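Local atomic coordinates of Non-heme chloroperoxidase CPO-A1 (Streptomyces aureofaciens, PDB entry 1A8Q), a protein that is a cofactor-free haloperoxidase that can brominate and may serve as the chlorinating enzyme in 7-chlorotetracycline biosynthesis. Residues Ala45-Ile50 and Asp267-Leu272. Residues are numbered along the deposited sequence; the frame is centred on the assembly and turned at random.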
ATOM      1  N   ALA A  45      -5.638  17.267  11.739  1.00 11.35           N
ATOM      2  CA  ALA A  45      -5.705  18.356  10.772  1.00 14.02           C
ATOM      3  C   ALA A  45      -7.114  18.558  10.246  1.00 13.88           C
ATOM      4  O   ALA A  45      -7.323  19.394   9.340  1.00 16.44           O
ATOM      5  CB  ALA A  45      -4.728  18.076   9.641  1.00 15.20           C
ATOM      6  N   GLY A  46      -8.125  17.874  10.723  1.00 13.05           N
ATOM      7  CA  GLY A  46      -9.505  18.059  10.371  1.00 12.89           C
ATOM      8  C   GLY A  46     -10.123  17.205   9.280  1.00 14.45           C
ATOM      9  O   GLY A  46     -11.215  17.472   8.774  1.00 13.65           O
ATOM     10  N   TYR A  47      -9.507  16.035   9.061  1.00 12.63           N
ATOM     11  CA  TYR A  47     -10.018  15.054   8.127  1.00 11.21           C
ATOM     12  C   TYR A  47     -10.544  13.803   8.863  1.00 12.39           C
ATOM     13  O   TYR A  47     -10.329  13.734  10.075  1.00 12.08           O
ATOM     14  CB  TYR A  47      -8.888  14.560   7.198  1.00 11.90           C
ATOM     15  CG  TYR A  47      -8.348  15.723   6.341  1.00 12.60           C
ATOM     16  CD1 TYR A  47      -8.976  16.031   5.137  1.00 14.27           C
ATOM     17  CD2 TYR A  47      -7.219  16.400   6.741  1.00 14.12           C
ATOM     18  CE1 TYR A  47      -8.484  17.106   4.395  1.00 14.49           C
ATOM     19  CE2 TYR A  47      -6.728  17.477   5.998  1.00 15.73           C
ATOM     20  CZ  TYR A  47      -7.396  17.806   4.845  1.00 15.23           C
ATOM     21  OH  TYR A  47      -6.908  18.863   4.079  1.00 17.64           O
ATOM     22  N   ARG A  48     -11.304  13.028   8.112  1.00 11.53           N
ATOM     23  CA  ARG A  48     -11.803  11.722   8.628  1.00 11.13           C
ATOM     24  C   ARG A  48     -10.776  10.713   8.100  1.00 11.71           C
ATOM     25  O   ARG A  48     -10.582  10.678   6.881  1.00 13.05           O
ATOM     26  CB  ARG A  48     -13.178  11.480   8.093  1.00 12.32           C
ATOM     27  CG  ARG A  48     -13.825  10.168   8.496  1.00 11.73           C
ATOM     28  CD  ARG A  48     -15.267  10.093   8.017  1.00 12.60           C
ATOM     29  NE  ARG A  48     -15.826   8.770   8.318  1.00 11.82           N
ATOM     30  CZ  ARG A  48     -17.042   8.444   7.861  1.00 14.44           C
ATOM     31  NH1 ARG A  48     -17.756   9.323   7.131  1.00 16.58           N
ATOM     32  NH2 ARG A  48     -17.586   7.269   8.104  1.00 15.51           N
ATOM     33  N   GLY A  49     -10.274   9.841   8.980  1.00 11.02           N
ATOM     34  CA  GLY A  49      -9.209   8.930   8.505  1.00  9.02           C
ATOM     35  C   GLY A  49      -9.771   7.520   8.631  1.00  8.57           C
ATOM     36  O   GLY A  49     -10.245   7.147   9.704  1.00  9.51           O
ATOM     37  N   ILE A  50      -9.671   6.750   7.528  1.00  7.45           N
ATOM     38  CA  ILE A  50     -10.210   5.405   7.545  1.00  8.89           C
ATOM     39  C   ILE A  50      -9.120   4.447   7.072  1.00  7.20           C
ATOM     40  O   ILE A  50      -8.395   4.741   6.126  1.00  7.65           O
ATOM     41  CB  ILE A  50     -11.411   5.287   6.570  1.00  9.79           C
ATOM     42  CG1 ILE A  50     -12.631   6.010   7.176  1.00 13.46           C
ATOM     43  CG2 ILE A  50     -11.827   3.847   6.288  1.00 10.64           C
ATOM     44  CD1 ILE A  50     -13.592   6.511   6.125  1.00 16.73           C
ATOM     45  N   ASP A 267       4.144  16.189   3.905  1.00 12.45           N
ATOM     46  CA  ASP A 267       3.806  16.206   2.478  1.00 12.84           C
ATOM     47  C   ASP A 267       2.359  15.852   2.209  1.00 11.81           C
ATOM     48  O   ASP A 267       1.708  16.351   1.294  1.00 11.36           O
ATOM     49  CB  ASP A 267       4.722  15.304   1.636  1.00 14.43           C
ATOM     50  CG  ASP A 267       6.086  15.916   1.448  1.00 17.32           C
ATOM     51  OD1 ASP A 267       6.200  17.183   1.527  1.00 18.72           O
ATOM     52  OD2 ASP A 267       7.097  15.222   1.241  1.00 16.56           O
ATOM     53  N   LEU A 268       1.847  14.841   2.924  1.00 11.50           N
ATOM     54  CA  LEU A 268       0.473  14.390   2.798  1.00 10.42           C
ATOM     55  C   LEU A 268      -0.500  15.488   3.174  1.00  9.94           C
ATOM     56  O   LEU A 268      -1.460  15.745   2.440  1.00 13.91           O
ATOM     57  CB  LEU A 268       0.230  13.150   3.700  1.00 10.78           C
ATOM     58  CG  LEU A 268      -1.191  12.603   3.664  1.00 12.14           C
ATOM     59  CD1 LEU A 268      -1.596  12.124   2.281  1.00 13.80           C
ATOM     60  CD2 LEU A 268      -1.254  11.443   4.698  1.00 13.17           C
ATOM     61  N   LEU A 269      -0.227  16.194   4.284  1.00 11.45           N
ATOM     62  CA  LEU A 269      -1.131  17.238   4.717  1.00 12.24           C
ATOM     63  C   LEU A 269      -1.122  18.418   3.717  1.00 13.37           C
ATOM     64  O   LEU A 269      -2.224  18.923   3.463  1.00 13.71           O
ATOM     65  CB  LEU A 269      -0.774  17.685   6.120  1.00 12.34           C
ATOM     66  CG  LEU A 269      -1.240  16.776   7.280  1.00 15.20           C
ATOM     67  CD1 LEU A 269      -0.801  17.399   8.589  1.00 17.79           C
ATOM     68  CD2 LEU A 269      -2.749  16.594   7.243  1.00 17.79           C
ATOM     69  N   GLU A 270       0.022  18.686   3.136  1.00 14.89           N
ATOM     70  CA  GLU A 270       0.074  19.762   2.118  1.00 16.42           C
ATOM     71  C   GLU A 270      -0.749  19.369   0.906  1.00 15.52           C
ATOM     72  O   GLU A 270      -1.609  20.109   0.407  1.00 15.61           O
ATOM     73  CB  GLU A 270       1.523  20.025   1.739  1.00 20.53           C
ATOM     74  CG  GLU A 270       1.643  21.077   0.626  1.00 27.38           C
ATOM     75  CD  GLU A 270       3.119  21.249   0.290  1.00 32.01           C
ATOM     76  OE1 GLU A 270       3.779  22.029   0.997  1.00 34.80           O
ATOM     77  OE2 GLU A 270       3.590  20.564  -0.634  1.00 34.38           O
ATOM     78  N   PHE A 271      -0.602  18.107   0.440  1.00 13.08           N
ATOM     79  CA  PHE A 271      -1.347  17.598  -0.682  1.00 12.62           C
ATOM     80  C   PHE A 271      -2.832  17.536  -0.437  1.00 12.19           C
ATOM     81  O   PHE A 271      -3.628  17.720  -1.352  1.00 13.56           O
ATOM     82  CB  PHE A 271      -0.826  16.174  -1.043  1.00 12.67           C
ATOM     83  CG  PHE A 271      -1.437  15.624  -2.301  1.00 13.10           C
ATOM     84  CD1 PHE A 271      -1.051  16.133  -3.539  1.00 14.42           C
ATOM     85  CD2 PHE A 271      -2.473  14.700  -2.236  1.00 14.28           C
ATOM     86  CE1 PHE A 271      -1.680  15.637  -4.678  1.00 14.32           C
ATOM     87  CE2 PHE A 271      -3.047  14.165  -3.373  1.00 16.00           C
ATOM     88  CZ  PHE A 271      -2.651  14.673  -4.605  1.00 15.29           C
ATOM     89  N   LEU A 272      -3.288  17.224   0.801  1.00 11.87           N
ATOM     90  CA  LEU A 272      -4.703  17.093   1.074  1.00 12.23           C
ATOM     91  C   LEU A 272      -5.469  18.408   0.902  1.00 16.70           C
ATOM     92  O   LEU A 272      -6.676  18.371   0.713  1.00 15.83           O
ATOM     93  CB  LEU A 272      -4.987  16.533   2.469  1.00 13.85           C
ATOM     94  CG  LEU A 272      -4.575  15.054   2.617  1.00 14.01           C
ATOM     95  CD1 LEU A 272      -4.575  14.658   4.097  1.00 14.14           C
ATOM     96  CD2 LEU A 272      -5.494  14.174   1.800  1.00 13.89           C
TER
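The phenol ring of Tyr47 lies against Leu272, one face covered by a methyl group of the leucine in a CH-pi contact. Leu272 CD1 sits 4.2 Å from the centroid of the Tyr47 ring and 16° off its normal, displaced toward the CD2-CE2 rim. Beyond that methyl, Leu272 CB comes to 3.6 Å from Tyr47 CZ, near the hydroxyl end. CG of Tyr47, anti to its carbonyl carbon (chi1 -63°), carries the ring across to Leu272. There Tyr47 OH comes within 3.4 Å of Leu272 O, a carbonyl that accepts a hydrogen bond from Arg20.

A second apolar patch lies one turn earlier in the helix. Leu269 CD2 presses on Ala45 CB at 3.4 Å, tight for two methyl carbons, and also approaches Tyr47 CE2 obliquely at 4.3 Å. Between Ala45 and Tyr47, Gly46 closes helix 36-44 with a Schellman motif; its phi is positive (95°), and the chain leaves the helix there on its way to strand 48-52. Val42 of helix 36-44 touches both Tyr47 and Leu272.

The contact thus joins the helix-to-strand turn to the C-terminal helix of the alpha/beta hydrolase fold, away from the catalytic triad. One leucine methyl over the ring face and another against an alanine imply cohesion mainly by dispersion and burial of apolar surface, with the phenol oxygen near the Leu272 carbonyl.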